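Local coordinates for putative methyltransferase (Porphyromonas gingivalis, PDB 3LL7), which probably transfers a methyl group from S-adenosylmethionine to an acceptor that is still unknown, at residues 133-138 and 143-148; 117-122 and 156-161; 292-297 and 404-409. One frame throughout, in Å; residues are numbered along the deposited sequence.

Contact 1: residues 133-138 and 143-148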
ATOM      1  N   HIS A 133     -23.486  11.021   1.603  1.00 10.46           N
ATOM      2  CA  HIS A 133     -24.236  10.570   0.415  1.00  9.70           C
ATOM      3  C   HIS A 133     -23.781   9.186  -0.122  1.00  9.65           C
ATOM      4  O   HIS A 133     -24.615   8.317  -0.421  1.00  9.86           O
ATOM      5  CB  HIS A 133     -24.098  11.628  -0.692  1.00 10.74           C
ATOM      6  CG  HIS A 133     -24.717  11.231  -1.997  1.00  9.22           C
ATOM      7  ND1 HIS A 133     -26.045  11.461  -2.297  1.00 11.03           N
ATOM      8  CD2 HIS A 133     -24.183  10.636  -3.089  1.00  9.29           C
ATOM      9  CE1 HIS A 133     -26.301  11.015  -3.518  1.00  7.43           C
ATOM     10  NE2 HIS A 133     -25.189  10.508  -4.014  1.00  6.62           N
ATOM     11  N   ASN A 134     -22.473   9.015  -0.270  1.00  8.58           N
ATOM     12  CA  ASN A 134     -21.880   7.845  -0.925  1.00  9.71           C
ATOM     13  C   ASN A 134     -21.952   6.588  -0.084  1.00 10.31           C
ATOM     14  O   ASN A 134     -22.266   5.493  -0.602  1.00 10.52           O
ATOM     15  CB  ASN A 134     -20.416   8.093  -1.292  1.00  9.04           C
ATOM     16  CG  ASN A 134     -20.256   9.124  -2.401  1.00  9.74           C
ATOM     17  OD1 ASN A 134     -21.149   9.310  -3.233  1.00  8.88           O
ATOM     18  ND2 ASN A 134     -19.114   9.765  -2.433  1.00  8.44           N
ATOM     19  N   ILE A 135     -21.636   6.727   1.207  1.00 11.50           N
ATOM     20  CA  ILE A 135     -21.519   5.540   2.079  1.00 12.61           C
ATOM     21  C   ILE A 135     -22.773   4.635   2.031  1.00 13.92           C
ATOM     22  O   ILE A 135     -22.637   3.423   1.789  1.00 15.18           O
ATOM     23  CB  ILE A 135     -21.011   5.895   3.526  1.00 12.25           C
ATOM     24  CG1 ILE A 135     -19.509   6.188   3.503  1.00 12.66           C
ATOM     25  CG2 ILE A 135     -21.350   4.777   4.528  1.00 14.35           C
ATOM     26  CD1 ILE A 135     -18.954   6.869   4.813  1.00 10.43           C
ATOM     27  N   PRO A 136     -23.992   5.201   2.198  1.00 14.67           N
ATOM     28  CA  PRO A 136     -25.180   4.334   2.110  1.00 15.52           C
ATOM     29  C   PRO A 136     -25.407   3.662   0.744  1.00 15.72           C
ATOM     30  O   PRO A 136     -26.082   2.638   0.684  1.00 16.25           O
ATOM     31  CB  PRO A 136     -26.345   5.279   2.438  1.00 15.71           C
ATOM     32  CG  PRO A 136     -25.739   6.384   3.190  1.00 15.11           C
ATOM     33  CD  PRO A 136     -24.364   6.570   2.597  1.00 14.73           C
ATOM     34  N   LEU A 137     -24.857   4.218  -0.333  1.00 15.21           N
ATOM     35  CA  LEU A 137     -24.966   3.584  -1.654  1.00 15.10           C
ATOM     36  C   LEU A 137     -23.972   2.430  -1.835  1.00 15.80           C
ATOM     37  O   LEU A 137     -24.059   1.646  -2.796  1.00 14.70           O
ATOM     38  CB  LEU A 137     -24.768   4.628  -2.751  1.00 15.41           C
ATOM     39  CG  LEU A 137     -25.704   5.837  -2.622  1.00 15.23           C
ATOM     40  CD1 LEU A 137     -25.282   6.935  -3.547  1.00 15.95           C
ATOM     41  CD2 LEU A 137     -27.152   5.416  -2.883  1.00 15.55           C
ATOM     42  N   LEU A 138     -23.001   2.345  -0.929  1.00 15.78           N
ATOM     43  CA  LEU A 138     -21.933   1.362  -1.057  1.00 16.98           C
ATOM     44  C   LEU A 138     -22.011   0.219  -0.051  1.00 17.55           C
ATOM     45  O   LEU A 138     -21.322  -0.784  -0.214  1.00 16.14           O
ATOM     46  CB  LEU A 138     -20.567   2.045  -0.952  1.00 16.82           C
ATOM     47  CG  LEU A 138     -20.190   2.976  -2.112  1.00 18.09           C
ATOM     48  CD1 LEU A 138     -19.288   4.123  -1.636  1.00 17.31           C
ATOM     49  CD2 LEU A 138     -19.567   2.196  -3.281  1.00 20.37           C
ATOM     50  N   LYS A 143     -26.664  -2.863   7.424  1.00 25.03           N
ATOM     51  CA  LYS A 143     -25.541  -2.173   8.067  1.00 24.07           C
ATOM     52  C   LYS A 143     -26.017  -0.870   8.705  1.00 23.69           C
ATOM     53  O   LYS A 143     -26.872  -0.180   8.153  1.00 24.15           O
ATOM     54  CB  LYS A 143     -24.424  -1.853   7.058  1.00 23.78           C
ATOM     55  CG  LYS A 143     -23.853  -3.026   6.282  1.00 22.76           C
ATOM     56  CD  LYS A 143     -23.100  -3.989   7.174  1.00 20.04           C
ATOM     57  CE  LYS A 143     -22.515  -5.122   6.364  1.00 18.88           C
ATOM     58  NZ  LYS A 143     -21.593  -5.919   7.219  1.00 17.53           N
ATOM     59  N   ASP A 144     -25.414  -0.532   9.841  1.00 22.59           N
ATOM     60  CA  ASP A 144     -25.788   0.603  10.678  1.00 21.34           C
ATOM     61  C   ASP A 144     -24.614   1.590  10.781  1.00 20.08           C
ATOM     62  O   ASP A 144     -23.606   1.275  11.402  1.00 19.73           O
ATOM     63  CB  ASP A 144     -26.075   0.040  12.068  1.00 22.32           C
ATOM     64  CG  ASP A 144     -26.939   0.935  12.909  1.00 23.89           C
ATOM     65  OD1 ASP A 144     -26.821   2.179  12.816  1.00 26.94           O
ATOM     66  OD2 ASP A 144     -27.742   0.372  13.681  1.00 27.71           O
ATOM     67  N   VAL A 145     -24.724   2.775  10.176  1.00 18.07           N
ATOM     68  CA  VAL A 145     -23.618   3.751  10.247  1.00 16.98           C
ATOM     69  C   VAL A 145     -24.005   5.157  10.736  1.00 15.48           C
ATOM     70  O   VAL A 145     -25.139   5.578  10.607  1.00 15.08           O
ATOM     71  CB  VAL A 145     -22.819   3.871   8.910  1.00 17.14           C
ATOM     72  CG1 VAL A 145     -22.163   2.542   8.553  1.00 18.51           C
ATOM     73  CG2 VAL A 145     -23.704   4.370   7.774  1.00 18.47           C
ATOM     74  N   ASN A 146     -23.043   5.863  11.313  1.00 14.28           N
ATOM     75  CA  ASN A 146     -23.223   7.241  11.746  1.00 13.07           C
ATOM     76  C   ASN A 146     -22.078   8.013  11.096  1.00 12.55           C
ATOM     77  O   ASN A 146     -20.901   7.685  11.292  1.00 12.18           O
ATOM     78  CB  ASN A 146     -23.164   7.312  13.275  1.00 13.36           C
ATOM     79  CG  ASN A 146     -23.558   8.679  13.835  1.00 13.87           C
ATOM     80  OD1 ASN A 146     -23.875   9.603  13.100  1.00 12.85           O
ATOM     81  ND2 ASN A 146     -23.530   8.796  15.168  1.00 16.99           N
ATOM     82  N   ILE A 147     -22.422   9.013  10.294  1.00 10.50           N
ATOM     83  CA  ILE A 147     -21.436   9.717   9.498  1.00  9.79           C
ATOM     84  C   ILE A 147     -21.312  11.147  10.068  1.00  8.62           C
ATOM     85  O   ILE A 147     -22.216  11.968   9.931  1.00  6.77           O
ATOM     86  CB  ILE A 147     -21.868   9.689   8.027  1.00 10.44           C
ATOM     87  CG1 ILE A 147     -21.982   8.223   7.544  1.00 13.57           C
ATOM     88  CG2 ILE A 147     -20.891  10.458   7.159  1.00  9.47           C
ATOM     89  CD1 ILE A 147     -22.944   8.030   6.374  1.00 18.07           C
ATOM     90  N   LEU A 148     -20.200  11.418  10.747  1.00  7.12           N
ATOM     91  CA  LEU A 148     -20.055  12.653  11.508  1.00  5.70           C
ATOM     92  C   LEU A 148     -19.031  13.616  10.928  1.00  5.55           C
ATOM     93  O   LEU A 148     -17.985  13.210  10.444  1.00  4.74           O
ATOM     94  CB  LEU A 148     -19.655  12.328  12.956  1.00  5.89           C
ATOM     95  CG  LEU A 148     -20.585  11.506  13.844  1.00  6.92           C
ATOM     96  CD1 LEU A 148     -19.838  11.151  15.115  1.00  6.72           C
ATOM     97  CD2 LEU A 148     -21.928  12.235  14.148  1.00 10.66           C
TER
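Segment 133-138 of helix 125-138, carrying Ile135 and Pro136, runs nearly antiparallel to the strand of Val145 and Ile147, the segment axes approaching to 9.9 Å at an angle of 165°. This is the return half of a beta-alpha-beta unit: strand 117-122 leads into the helix, and the chain comes back as strand 144-149 beside the first strand. Val145 and Ile147, two apart in the strand, both turn toward the helix, while the backbone of Asn146 and Leu148 pairs with Tyr120. Ile135 is the helix residue that meets them both. Its CG2 lies anti to the backbone N (chi1 to CG1 is -75°), a setting that carries this methyl to the strand, 4.0 Å from Val145 CG2, where the two side chains cross at a slant. Ile147 reaches toward Ile135 tip to tip, its CD1 4.1 Å from Ile135 CG2. Beta-branched residues suit the places of Val145 and Ile147, since they favour the extended strand and offer methyls close to the backbone. Phe108 of helix 106-112 touches both Ile135 and Val145, extending the apolar layer. Pro136, at the exposed margin, has no N-H to give to the preceding turn, and the helix kinks there; its ring instead presents CD to Ile147 CD1 at 4.3 Å.

Contact 2: residues 117-122 and 156-161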
ATOM      1  N   GLN A 117     -21.804  -2.395  12.665  1.00 11.84           N
ATOM      2  CA  GLN A 117     -22.060  -1.018  13.073  1.00 12.38           C
ATOM      3  C   GLN A 117     -20.771  -0.209  12.975  1.00 11.53           C
ATOM      4  O   GLN A 117     -19.702  -0.700  13.335  1.00 11.61           O
ATOM      5  CB  GLN A 117     -22.594  -0.963  14.509  1.00 12.27           C
ATOM      6  CG  GLN A 117     -23.775  -1.867  14.803  1.00 15.22           C
ATOM      7  CD  GLN A 117     -24.106  -1.885  16.279  1.00 16.05           C
ATOM      8  OE1 GLN A 117     -23.765  -2.827  16.997  1.00 19.72           O
ATOM      9  NE2 GLN A 117     -24.734  -0.821  16.747  1.00 18.17           N
ATOM     10  N   GLY A 118     -20.873   1.028  12.493  1.00 11.27           N
ATOM     11  CA  GLY A 118     -19.703   1.890  12.383  1.00 10.25           C
ATOM     12  C   GLY A 118     -19.982   3.365  12.566  1.00 10.37           C
ATOM     13  O   GLY A 118     -21.092   3.851  12.289  1.00 10.48           O
ATOM     14  N   ILE A 119     -18.983   4.070  13.073  1.00  9.36           N
ATOM     15  CA  ILE A 119     -18.991   5.532  13.106  1.00  8.71           C
ATOM     16  C   ILE A 119     -17.832   6.018  12.247  1.00  8.53           C
ATOM     17  O   ILE A 119     -16.691   5.601  12.427  1.00  7.47           O
ATOM     18  CB  ILE A 119     -18.833   6.078  14.569  1.00  8.64           C
ATOM     19  CG1 ILE A 119     -19.975   5.564  15.459  1.00  9.31           C
ATOM     20  CG2 ILE A 119     -18.750   7.618  14.569  1.00  8.35           C
ATOM     21  CD1 ILE A 119     -19.903   6.007  16.952  1.00  9.89           C
ATOM     22  N   TYR A 120     -18.145   6.901  11.304  1.00  7.92           N
ATOM     23  CA  TYR A 120     -17.171   7.486  10.414  1.00  7.34           C
ATOM     24  C   TYR A 120     -17.089   8.930  10.868  1.00  7.30           C
ATOM     25  O   TYR A 120     -18.130   9.557  11.120  1.00  8.54           O
ATOM     26  CB  TYR A 120     -17.724   7.391   8.987  1.00  6.68           C
ATOM     27  CG  TYR A 120     -17.181   8.388   7.977  1.00  7.51           C
ATOM     28  CD1 TYR A 120     -16.349   7.968   6.954  1.00 10.72           C
ATOM     29  CD2 TYR A 120     -17.564   9.737   8.006  1.00  9.84           C
ATOM     30  CE1 TYR A 120     -15.860   8.871   5.985  1.00 10.07           C
ATOM     31  CE2 TYR A 120     -17.083  10.648   7.045  1.00 10.19           C
ATOM     32  CZ  TYR A 120     -16.219  10.188   6.037  1.00 10.04           C
ATOM     33  OH  TYR A 120     -15.746  11.054   5.069  1.00  7.60           O
ATOM     34  N   ILE A 121     -15.879   9.453  10.993  1.00  6.87           N
ATOM     35  CA  ILE A 121     -15.653  10.833  11.432  1.00  6.32           C
ATOM     36  C   ILE A 121     -14.679  11.498  10.476  1.00  6.55           C
ATOM     37  O   ILE A 121     -13.608  10.946  10.189  1.00  8.13           O
ATOM     38  CB  ILE A 121     -15.062  10.892  12.894  1.00  6.87           C
ATOM     39  CG1 ILE A 121     -15.979  10.131  13.865  1.00  6.88           C
ATOM     40  CG2 ILE A 121     -14.871  12.359  13.310  1.00  5.86           C
ATOM     41  CD1 ILE A 121     -15.527  10.077  15.349  1.00  5.67           C
ATOM     42  N   GLU A 122     -15.036  12.665   9.952  1.00  6.70           N
ATOM     43  CA  GLU A 122     -14.179  13.372   9.004  1.00  7.57           C
ATOM     44  C   GLU A 122     -14.176  14.861   9.298  1.00  8.98           C
ATOM     45  O   GLU A 122     -15.246  15.484   9.377  1.00  8.14           O
ATOM     46  CB  GLU A 122     -14.676  13.114   7.573  1.00  7.94           C
ATOM     47  CG  GLU A 122     -14.210  14.109   6.508  1.00  8.59           C
ATOM     48  CD  GLU A 122     -12.680  14.110   6.320  1.00 13.31           C
ATOM     49  OE1 GLU A 122     -12.037  13.033   6.324  1.00 13.80           O
ATOM     50  OE2 GLU A 122     -12.107  15.206   6.200  1.00 12.54           O
ATOM     51  N   LEU A 156     -15.163  12.393  21.697  1.00  9.71           N
ATOM     52  CA  LEU A 156     -14.582  11.354  22.559  1.00 10.23           C
ATOM     53  C   LEU A 156     -15.596  10.668  23.484  1.00 10.64           C
ATOM     54  O   LEU A 156     -15.574   9.437  23.594  1.00 10.09           O
ATOM     55  CB  LEU A 156     -13.338  11.860  23.316  1.00 10.62           C
ATOM     56  CG  LEU A 156     -12.136  12.245  22.433  1.00 11.56           C
ATOM     57  CD1 LEU A 156     -11.109  13.061  23.201  1.00 13.22           C
ATOM     58  CD2 LEU A 156     -11.468  11.021  21.787  1.00 11.91           C
ATOM     59  N   PRO A 157     -16.505  11.448  24.147  1.00 10.26           N
ATOM     60  CA  PRO A 157     -17.544  10.757  24.918  1.00 10.37           C
ATOM     61  C   PRO A 157     -18.404   9.777  24.100  1.00  9.65           C
ATOM     62  O   PRO A 157     -18.662   8.667  24.580  1.00 10.22           O
ATOM     63  CB  PRO A 157     -18.414  11.917  25.477  1.00 10.08           C
ATOM     64  CG  PRO A 157     -17.458  13.063  25.584  1.00 10.53           C
ATOM     65  CD  PRO A 157     -16.594  12.913  24.317  1.00 10.57           C
ATOM     66  N   LEU A 158     -18.826  10.165  22.898  1.00  9.30           N
ATOM     67  CA  LEU A 158     -19.613   9.266  22.035  1.00 10.11           C
ATOM     68  C   LEU A 158     -18.815   8.013  21.645  1.00 10.09           C
ATOM     69  O   LEU A 158     -19.333   6.887  21.678  1.00 10.09           O
ATOM     70  CB  LEU A 158     -20.088   9.982  20.772  1.00 10.54           C
ATOM     71  CG  LEU A 158     -20.876   9.180  19.727  1.00 12.68           C
ATOM     72  CD1 LEU A 158     -22.378   9.108  20.062  1.00 13.16           C
ATOM     73  CD2 LEU A 158     -20.697   9.811  18.384  1.00 14.04           C
ATOM     74  N   ILE A 159     -17.562   8.213  21.271  1.00  9.96           N
ATOM     75  CA  ILE A 159     -16.691   7.060  20.940  1.00 10.04           C
ATOM     76  C   ILE A 159     -16.531   6.094  22.142  1.00 11.03           C
ATOM     77  O   ILE A 159     -16.659   4.878  21.994  1.00 11.45           O
ATOM     78  CB  ILE A 159     -15.320   7.512  20.432  1.00  9.89           C
ATOM     79  CG1 ILE A 159     -15.455   8.311  19.131  1.00  9.80           C
ATOM     80  CG2 ILE A 159     -14.408   6.289  20.202  1.00  8.74           C
ATOM     81  CD1 ILE A 159     -14.229   9.144  18.796  1.00  8.95           C
ATOM     82  N   LYS A 160     -16.263   6.645  23.324  1.00 11.38           N
ATOM     83  CA  LYS A 160     -16.079   5.831  24.542  1.00 12.67           C
ATOM     84  C   LYS A 160     -17.333   5.062  24.936  1.00 12.78           C
ATOM     85  O   LYS A 160     -17.244   3.899  25.319  1.00 12.95           O
ATOM     86  CB  LYS A 160     -15.566   6.672  25.714  1.00 12.34           C
ATOM     87  CG  LYS A 160     -14.200   7.261  25.438  1.00 13.21           C
ATOM     88  CD  LYS A 160     -13.745   8.184  26.548  1.00 14.07           C
ATOM     89  CE  LYS A 160     -12.473   8.890  26.121  1.00 13.66           C
ATOM     90  NZ  LYS A 160     -11.907   9.697  27.224  1.00 13.63           N
ATOM     91  N   THR A 161     -18.488   5.715  24.821  1.00 13.54           N
ATOM     92  CA  THR A 161     -19.778   5.075  25.067  1.00 14.35           C
ATOM     93  C   THR A 161     -20.064   3.947  24.077  1.00 14.41           C
ATOM     94  O   THR A 161     -20.529   2.869  24.475  1.00 14.35           O
ATOM     95  CB  THR A 161     -20.922   6.117  25.058  1.00 14.83           C
ATOM     96  OG1 THR A 161     -20.653   7.087  26.078  1.00 15.18           O
ATOM     97  CG2 THR A 161     -22.279   5.455  25.317  1.00 14.70           C
TER
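Ile119 and Ile121 of strand 117-122 reach across to Leu158 and Ile159 of helix 156-162, an apolar seam between sheet and helix in a fold of the class I methyltransferase, Rossmann-like kind. Ile119 comes first. Its CD1 stands 4.1 Å from CD2 of Leu158, and the two side chains slant past each other instead of meeting end on. Leu158 bridges the distance because its CG is anti to the backbone N (chi1 178°), which carries CD2 away from the helix backbone toward the sheet; the residue is otherwise exposed, and its isobutyl group also touches Leu148 of the next strand. Tyr120, following the strand's alternation, leaves by the other face, where its ring packs on helix 125-138 and its OH bonds to Gly103 O. Ile121 returns to the side of helix 156-162. Its CD1 lies 3.8 Å from Ile159 CD1 and 4.2 Å from Ile159 CG1, so one methyl rests against the end of the Ile159 side chain, the two running at a slant to each other. Ile159 does not aim its first bond straight at the strand, yet its extended ethyl branch ends there. Beta-branched isoleucine suits Ile119 and Ile121, since it favours the extended backbone and its ethyl branch reaches the helix. Glu122 closes the strand, its OE2 accepting from Asn124 N; many relatives carry an acidic residue here for the cofactor ribose, and its place is consistent with that role. The strand itself lies between parallel strands 96-99 and 144-149, with helix 125-138 over one face and helix 156-162 over the other, where Phe152 and Tyr155 also cover Ile121.

Contact 3: residues 292-297 and 404-409; sequences KYVYEP and LLLRKA
Val294 meets Leu404 and Leu406 in a buried, wholly apolar contact between two strands that are not sheet neighbours. Strands 293-297 and 401-408 flank strand 337-347 in the mixed seven-stranded sheet of the C-terminal region, and the contact joins the ferredoxin-like part to the THUMP-like part of the chain. The two segments run steeply across each other, consistent with a strongly twisted sheet, and the CA atoms of Val294 and Leu406 are 7.9 Å apart. The side chains touch over the intervening strand, whose Phe340 pairs with Val294 through the backbone and is touched by the Leu406 side chain. Val294 divides its two methyls between its partners. With CG1 anti to the backbone N (chi1 178°), that methyl is directed to Leu404 CD1 at 4.3 Å, while CG2 comes within 4.0 Å of Leu406 CD2. Leu406 approaches at about a right angle, and the same CD2 lies 4.1 Å from Val294 CB, resting on the branch point as well as on a methyl. Valine's short, branched side chain offers two methyls close to the backbone, and the longer leucines supply the reach from the other strand. Next to it, Lys292 arches over Tyr293: its CG sits 3.8 Å above the ring plane, offset toward the rim, and its NZ donates to Tyr293 OH at 2.9 Å. Charged side chains in these strands are paired with other residues, Glu296 with Arg338 and Arg368, and Arg407 with Glu343. The close contacts between the segments are all between aliphatic carbons, which implies cohesion by burial and dispersion rather than by directional bonds; the strand order is set by the backbone pairing through strand 337-347.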
ATOM      1  N   LYS A 292      22.484 -22.096  -9.806  1.00  9.34           N
ATOM      2  CA  LYS A 292      21.575 -22.258 -10.939  1.00 10.12           C
ATOM      3  C   LYS A 292      20.372 -21.344 -10.863  1.00  9.82           C
ATOM      4  O   LYS A 292      19.933 -20.813 -11.872  1.00 10.20           O
ATOM      5  CB  LYS A 292      21.042 -23.699 -10.954  1.00 10.68           C
ATOM      6  CG  LYS A 292      20.179 -24.018 -12.171  1.00 13.65           C
ATOM      7  CD  LYS A 292      19.801 -25.512 -12.237  1.00 18.75           C
ATOM      8  CE  LYS A 292      18.946 -25.766 -13.459  1.00 22.30           C
ATOM      9  NZ  LYS A 292      17.987 -26.879 -13.176  1.00 27.22           N
ATOM     10  N   TYR A 293      19.782 -21.248  -9.676  1.00  9.32           N
ATOM     11  CA  TYR A 293      18.599 -20.391  -9.480  1.00  9.04           C
ATOM     12  C   TYR A 293      18.939 -19.085  -8.781  1.00  8.33           C
ATOM     13  O   TYR A 293      19.786 -19.029  -7.868  1.00  7.32           O
ATOM     14  CB  TYR A 293      17.499 -21.190  -8.726  1.00  9.62           C
ATOM     15  CG  TYR A 293      17.015 -22.370  -9.551  1.00 11.66           C
ATOM     16  CD1 TYR A 293      16.123 -22.176 -10.598  1.00 13.53           C
ATOM     17  CD2 TYR A 293      17.468 -23.686  -9.295  1.00 12.10           C
ATOM     18  CE1 TYR A 293      15.680 -23.260 -11.391  1.00 14.91           C
ATOM     19  CE2 TYR A 293      17.022 -24.784 -10.088  1.00 12.70           C
ATOM     20  CZ  TYR A 293      16.127 -24.550 -11.114  1.00 15.73           C
ATOM     21  OH  TYR A 293      15.678 -25.596 -11.907  1.00 16.02           O
ATOM     22  N   VAL A 294      18.298 -18.016  -9.254  1.00  7.35           N
ATOM     23  CA  VAL A 294      18.483 -16.698  -8.689  1.00  7.55           C
ATOM     24  C   VAL A 294      17.142 -16.121  -8.248  1.00  7.88           C
ATOM     25  O   VAL A 294      16.161 -16.203  -8.980  1.00  9.16           O
ATOM     26  CB  VAL A 294      19.252 -15.760  -9.677  1.00  6.73           C
ATOM     27  CG1 VAL A 294      19.398 -14.381  -9.102  1.00  9.05           C
ATOM     28  CG2 VAL A 294      20.638 -16.342  -9.931  1.00  6.47           C
ATOM     29  N   TYR A 295      17.124 -15.545  -7.046  1.00  8.12           N
ATOM     30  CA  TYR A 295      15.873 -15.102  -6.416  1.00  9.16           C
ATOM     31  C   TYR A 295      15.919 -13.642  -6.016  1.00  8.43           C
ATOM     32  O   TYR A 295      16.850 -13.208  -5.332  1.00  9.37           O
ATOM     33  CB  TYR A 295      15.638 -15.892  -5.146  1.00  9.63           C
ATOM     34  CG  TYR A 295      15.592 -17.397  -5.379  1.00 10.57           C
ATOM     35  CD1 TYR A 295      14.404 -18.032  -5.670  1.00 12.43           C
ATOM     36  CD2 TYR A 295      16.779 -18.176  -5.314  1.00  8.78           C
ATOM     37  CE1 TYR A 295      14.369 -19.439  -5.873  1.00 12.08           C
ATOM     38  CE2 TYR A 295      16.764 -19.534  -5.517  1.00 12.40           C
ATOM     39  CZ  TYR A 295      15.556 -20.177  -5.776  1.00 11.28           C
ATOM     40  OH  TYR A 295      15.545 -21.542  -5.978  1.00 14.18           O
ATOM     41  N   GLU A 296      14.901 -12.897  -6.449  1.00  7.83           N
ATOM     42  CA  GLU A 296      14.821 -11.446  -6.113  1.00  8.33           C
ATOM     43  C   GLU A 296      13.579 -11.175  -5.259  1.00  8.20           C
ATOM     44  O   GLU A 296      12.458 -11.337  -5.748  1.00  8.26           O
ATOM     45  CB  GLU A 296      14.733 -10.568  -7.386  1.00  7.59           C
ATOM     46  CG  GLU A 296      14.859  -9.058  -7.074  1.00  8.35           C
ATOM     47  CD  GLU A 296      14.733  -8.167  -8.325  1.00 14.20           C
ATOM     48  OE1 GLU A 296      14.193  -8.616  -9.351  1.00 13.98           O
ATOM     49  OE2 GLU A 296      15.186  -7.002  -8.276  1.00 18.76           O
ATOM     50  N   PRO A 297      13.772 -10.729  -4.008  1.00  9.56           N
ATOM     51  CA  PRO A 297      12.624 -10.569  -3.082  1.00 10.49           C
ATOM     52  C   PRO A 297      11.756  -9.367  -3.478  1.00 10.71           C
ATOM     53  O   PRO A 297      12.273  -8.353  -4.023  1.00 10.13           O
ATOM     54  CB  PRO A 297      13.292 -10.312  -1.718  1.00 10.35           C
ATOM     55  CG  PRO A 297      14.576  -9.672  -2.070  1.00 11.02           C
ATOM     56  CD  PRO A 297      15.044 -10.447  -3.338  1.00  9.26           C
ATOM     57  N   LEU A 404      24.519 -10.500 -14.296  1.00  9.41           N
ATOM     58  CA  LEU A 404      23.894 -11.819 -14.515  1.00  9.37           C
ATOM     59  C   LEU A 404      22.904 -11.719 -15.647  1.00  9.52           C
ATOM     60  O   LEU A 404      22.068 -10.803 -15.677  1.00 10.36           O
ATOM     61  CB  LEU A 404      23.154 -12.295 -13.250  1.00  8.48           C
ATOM     62  CG  LEU A 404      23.868 -12.153 -11.885  1.00 11.48           C
ATOM     63  CD1 LEU A 404      22.910 -12.658 -10.768  1.00 12.85           C
ATOM     64  CD2 LEU A 404      25.175 -12.980 -11.910  1.00  9.91           C
ATOM     65  N   LEU A 405      22.994 -12.682 -16.562  1.00  8.13           N
ATOM     66  CA  LEU A 405      21.969 -12.883 -17.598  1.00  7.85           C
ATOM     67  C   LEU A 405      21.026 -13.965 -17.097  1.00  7.25           C
ATOM     68  O   LEU A 405      21.459 -15.075 -16.801  1.00  7.80           O
ATOM     69  CB  LEU A 405      22.604 -13.289 -18.944  1.00  7.84           C
ATOM     70  CG  LEU A 405      21.538 -13.439 -20.054  1.00  9.20           C
ATOM     71  CD1 LEU A 405      20.923 -12.035 -20.320  1.00 10.61           C
ATOM     72  CD2 LEU A 405      22.180 -13.992 -21.334  1.00 11.36           C
ATOM     73  N   LEU A 406      19.748 -13.588 -16.950  1.00  7.59           N
ATOM     74  CA  LEU A 406      18.727 -14.408 -16.274  1.00  8.32           C
ATOM     75  C   LEU A 406      17.539 -14.624 -17.198  1.00  7.95           C
ATOM     76  O   LEU A 406      17.205 -13.740 -17.971  1.00  9.15           O
ATOM     77  CB  LEU A 406      18.225 -13.657 -15.012  1.00  6.73           C
ATOM     78  CG  LEU A 406      19.316 -13.244 -14.003  1.00  8.56           C
ATOM     79  CD1 LEU A 406      18.691 -12.432 -12.877  1.00  7.58           C
ATOM     80  CD2 LEU A 406      20.017 -14.497 -13.476  1.00  9.13           C
ATOM     81  N   ARG A 407      16.894 -15.784 -17.114  1.00  9.26           N
ATOM     82  CA  ARG A 407      15.550 -15.957 -17.667  1.00  9.28           C
ATOM     83  C   ARG A 407      14.583 -16.317 -16.531  1.00  9.87           C
ATOM     84  O   ARG A 407      15.009 -16.832 -15.523  1.00  8.56           O
ATOM     85  CB  ARG A 407      15.524 -17.014 -18.783  1.00 10.38           C
ATOM     86  CG  ARG A 407      15.707 -18.428 -18.341  1.00 12.25           C
ATOM     87  CD  ARG A 407      15.355 -19.397 -19.493  1.00 13.39           C
ATOM     88  NE  ARG A 407      15.416 -20.762 -18.996  1.00 17.78           N
ATOM     89  CZ  ARG A 407      16.531 -21.485 -18.918  1.00 20.13           C
ATOM     90  NH1 ARG A 407      16.491 -22.730 -18.433  1.00 18.17           N
ATOM     91  NH2 ARG A 407      17.692 -20.967 -19.325  1.00 20.02           N
ATOM     92  N   LYS A 408      13.289 -16.044 -16.690  1.00 12.06           N
ATOM     93  CA  LYS A 408      12.287 -16.454 -15.685  1.00 14.45           C
ATOM     94  C   LYS A 408      12.291 -17.957 -15.434  1.00 16.01           C
ATOM     95  O   LYS A 408      12.471 -18.739 -16.355  1.00 15.63           O
ATOM     96  CB  LYS A 408      10.879 -16.065 -16.115  1.00 15.83           C
ATOM     97  CG  LYS A 408      10.718 -14.584 -16.376  1.00 19.96           C
ATOM     98  CD  LYS A 408       9.477 -14.407 -17.254  1.00 25.78           C
ATOM     99  CE  LYS A 408       9.238 -12.940 -17.578  1.00 29.34           C
ATOM    100  NZ  LYS A 408       8.116 -12.885 -18.553  1.00 31.26           N
ATOM    101  N   ALA A 409      12.079 -18.350 -14.191  1.00 17.25           N
ATOM    102  CA  ALA A 409      12.057 -19.755 -13.840  1.00 20.67           C
ATOM    103  C   ALA A 409      10.768 -20.472 -14.301  1.00 22.36           C
ATOM    104  O   ALA A 409      10.794 -21.687 -14.532  1.00 24.29           O
ATOM    105  CB  ALA A 409      12.285 -19.928 -12.347  1.00 20.68           C
TER

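How the contacts relate
Contacts 1 and 2 belong together, their centres 14 Å apart in the sheet of the methyltransferase-like domain, where strands 117-122 and 144-149 are neighbours. Along the chain, contact 1 forms within the span that contact 2 closes. Tyr120 connects them: its ring packs against Ile135 (CD1 to CD1, 3.5 Å) and against Ile147 (Tyr120 CD2 to Ile147 CG2, 3.5 Å). The two contacts thus place helices 125-138 and 156-162 on the two faces of one sheet edge. Contact 3 comes later in the chain, about 49 Å from contact 1 and 51 Å from contact 2, centre to centre, beyond the chain's centre. It shares neither sheet nor touching atoms with them and belongs to the C-terminal part.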